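Local structure of carbohydrate oxidase (Microdochium nivale, 3RJA) at residues A[333-336]-A[337-341]. The protein oxidises the C1 hydroxyl of mono-, oligo- and polysaccharides to lactones with the help of FAD, reducing molecular oxygen to hydrogen peroxide. Sequence-based numbering, arbitrary orientation.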
ATOM      1  N   ALA A 333     -14.210  21.164  -2.623  1.00 22.49           N
ATOM      2  CA  ALA A 333     -13.857  19.733  -2.645  1.00 20.80           C
ATOM      3  C   ALA A 333     -14.743  18.915  -1.700  1.00 18.14           C
ATOM      4  O   ALA A 333     -15.384  17.941  -2.111  1.00 17.85           O
ATOM      5  CB  ALA A 333     -12.369  19.525  -2.321  1.00 19.43           C
ATOM      6  N   VAL A 334     -14.816  19.332  -0.446  1.00 18.11           N
ATOM      7  CA  VAL A 334     -15.633  18.600   0.506  1.00 18.33           C
ATOM      8  C   VAL A 334     -17.131  18.773   0.203  1.00 18.73           C
ATOM      9  O   VAL A 334     -17.924  17.835   0.362  1.00 18.26           O
ATOM     10  CB  VAL A 334     -15.303  18.932   1.987  1.00 17.82           C
ATOM     11  CG1 VAL A 334     -15.580  20.453   2.325  1.00 17.75           C
ATOM     12  CG2 VAL A 334     -16.062  17.974   2.918  1.00 16.70           C
ATOM     13  N   LYS A 335     -17.507  19.961  -0.256  1.00 20.11           N
ATOM     14  CA  LYS A 335     -18.884  20.201  -0.667  1.00 19.71           C
ATOM     15  C   LYS A 335     -19.274  19.220  -1.764  1.00 17.64           C
ATOM     16  O   LYS A 335     -20.314  18.587  -1.673  1.00 17.58           O
ATOM     17  CB  LYS A 335     -19.084  21.662  -1.131  1.00 19.29           C
ATOM     18  CG  LYS A 335     -20.585  22.056  -1.296  1.00 21.32           C
ATOM     19  CD  LYS A 335     -20.737  23.429  -2.006  0.50 21.16           C
ATOM     20  CE  LYS A 335     -19.732  24.470  -1.455  0.50 21.42           C
ATOM     21  NZ  LYS A 335     -19.844  25.836  -2.058  0.50 21.64           N
ATOM     22  N   ASN A 336     -18.424  19.091  -2.789  1.00 17.72           N
ATOM     23  CA  ASN A 336     -18.708  18.211  -3.925  1.00 16.20           C
ATOM     24  C   ASN A 336     -18.652  16.769  -3.449  1.00 16.52           C
ATOM     25  O   ASN A 336     -19.473  15.960  -3.847  1.00 16.25           O
ATOM     26  CB  ASN A 336     -17.686  18.414  -5.060  1.00 16.41           C
ATOM     27  CG  ASN A 336     -17.744  19.801  -5.663  1.00 17.33           C
ATOM     28  OD1 ASN A 336     -18.710  20.528  -5.440  1.00 18.85           O
ATOM     29  ND2 ASN A 336     -16.712  20.182  -6.427  1.00 16.51           N
ATOM     30  N   PHE A 337     -17.689  16.457  -2.588  1.00 15.97           N
ATOM     31  CA  PHE A 337     -17.546  15.096  -2.062  1.00 15.94           C
ATOM     32  C   PHE A 337     -18.833  14.638  -1.361  1.00 16.01           C
ATOM     33  O   PHE A 337     -19.347  13.557  -1.627  1.00 16.13           O
ATOM     34  CB  PHE A 337     -16.348  15.008  -1.099  1.00 15.22           C
ATOM     35  CG  PHE A 337     -16.176  13.649  -0.467  1.00 15.39           C
ATOM     36  CD1 PHE A 337     -16.844  13.318   0.711  1.00 15.44           C
ATOM     37  CD2 PHE A 337     -15.340  12.714  -1.039  1.00 15.77           C
ATOM     38  CE1 PHE A 337     -16.687  12.065   1.315  1.00 15.01           C
ATOM     39  CE2 PHE A 337     -15.178  11.453  -0.443  1.00 15.85           C
ATOM     40  CZ  PHE A 337     -15.849  11.137   0.732  1.00 15.64           C
ATOM     41  N   VAL A 338     -19.333  15.474  -0.453  1.00 17.39           N
ATOM     42  CA  VAL A 338     -20.540  15.186   0.327  1.00 18.18           C
ATOM     43  C   VAL A 338     -21.830  15.162  -0.528  1.00 19.56           C
ATOM     44  O   VAL A 338     -22.716  14.339  -0.264  1.00 18.46           O
ATOM     45  CB  VAL A 338     -20.638  16.143   1.543  1.00 19.87           C
ATOM     46  CG1 VAL A 338     -21.983  16.013   2.258  1.00 16.85           C
ATOM     47  CG2 VAL A 338     -19.466  15.843   2.543  1.00 18.94           C
ATOM     48  N   ASP A 339     -21.920  16.042  -1.539  1.00 17.77           N
ATOM     49  CA  ASP A 339     -23.036  16.009  -2.511  1.00 18.86           C
ATOM     50  C   ASP A 339     -23.156  14.613  -3.160  1.00 20.36           C
ATOM     51  O   ASP A 339     -24.229  13.992  -3.144  1.00 18.03           O
ATOM     52  CB  ASP A 339     -22.860  17.100  -3.582  1.00 17.48           C
ATOM     53  CG  ASP A 339     -23.335  18.493  -3.107  1.00 20.03           C
ATOM     54  OD1 ASP A 339     -24.035  18.616  -2.080  1.00 18.28           O
ATOM     55  OD2 ASP A 339     -23.007  19.479  -3.781  1.00 21.36           O
ATOM     56  N   TYR A 340     -22.025  14.115  -3.685  1.00 19.21           N
ATOM     57  CA  TYR A 340     -21.947  12.804  -4.325  1.00 17.91           C
ATOM     58  C   TYR A 340     -22.211  11.685  -3.325  1.00 17.35           C
ATOM     59  O   TYR A 340     -22.941  10.751  -3.606  1.00 16.71           O
ATOM     60  CB  TYR A 340     -20.540  12.644  -4.928  1.00 18.57           C
ATOM     61  CG  TYR A 340     -20.424  11.621  -6.039  1.00 16.71           C
ATOM     62  CD1 TYR A 340     -20.153  10.282  -5.763  1.00 17.94           C
ATOM     63  CD2 TYR A 340     -20.582  12.003  -7.371  1.00 16.59           C
ATOM     64  CE1 TYR A 340     -20.040   9.337  -6.805  1.00 17.11           C
ATOM     65  CE2 TYR A 340     -20.451  11.092  -8.409  1.00 17.38           C
ATOM     66  CZ  TYR A 340     -20.179   9.758  -8.116  1.00 17.75           C
ATOM     67  OH  TYR A 340     -20.072   8.858  -9.149  1.00 19.30           O
ATOM     68  N   TYR A 341     -21.610  11.794  -2.145  1.00 17.30           N
ATOM     69  CA  TYR A 341     -21.813  10.835  -1.051  1.00 17.06           C
ATOM     70  C   TYR A 341     -23.313  10.544  -0.893  1.00 19.35           C
ATOM     71  O   TYR A 341     -23.740   9.370  -0.914  1.00 18.55           O
ATOM     72  CB  TYR A 341     -21.285  11.472   0.233  1.00 13.97           C
ATOM     73  CG  TYR A 341     -21.100  10.606   1.445  1.00 13.80           C
ATOM     74  CD1 TYR A 341     -21.562   9.270   1.505  1.00 12.53           C
ATOM     75  CD2 TYR A 341     -20.450  11.133   2.570  1.00 12.24           C
ATOM     76  CE1 TYR A 341     -21.370   8.491   2.664  1.00 12.92           C
ATOM     77  CE2 TYR A 341     -20.270  10.371   3.714  1.00 13.06           C
ATOM     78  CZ  TYR A 341     -20.723   9.061   3.767  1.00 12.61           C
ATOM     79  OH  TYR A 341     -20.469   8.337   4.914  1.00 12.78           O
TER
HETATM   80  O   HOH W   1     -22.594  19.031   0.154  1.00 22.16           O
HETATM   81  O   HOH W   2     -21.479  19.329  -6.033  1.00 36.52           O
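Val334 lays its CG2 methyl beside CG2 of Val338 one helical turn on, 4.0 Å away, and the two side chains run next to each other in the same direction. In Val334 this methyl stands opposite the backbone N across the CA–CB bond, while its CG1 sits between N and the carbonyl carbon. CG2 of Val338 also rests 3.3 Å from Val334 O, the same oxygen that receives Val338 N. Together the valines form a ridge that packs on Ile230 of helix 223-239.

On the polar side, the carboxylate of Asp339 folds back over the preceding turn (chi1 -81°), bringing its CG within 3.3 Å of Lys335 O. Two waters fill in the bridging. One donates to both Lys335 O and Asp339 OD1, the latter at 2.7 Å, so that Lys335 O is gripped by this water as well as by Asp339 N. The other donates to Asn336 OD1 and, again at 2.7 Å, to Asp339 OD2. Each carboxylate oxygen is therefore hydrated, and OD1 is also salt-bridged to Lys223, which would favour the charged form. The amide of Asn336 has a partner at each end, the water at OD1 and, at ND2, Ser412 O.

Beneath the side chains, Tyr340 N meets Asn336 O at 3.2 Å in a nearly straight bond (171°), one of four successive i to i+4 bonds. Phe337 and Tyr340 turn their rings to Trp409 of helix 403-414. The whole is a regular amphipathic alpha-helix, with helices 223-239 and 403-414 as neighbours and Tyr355 of the eight-stranded antiparallel sheet meeting Phe337 edge-to-face.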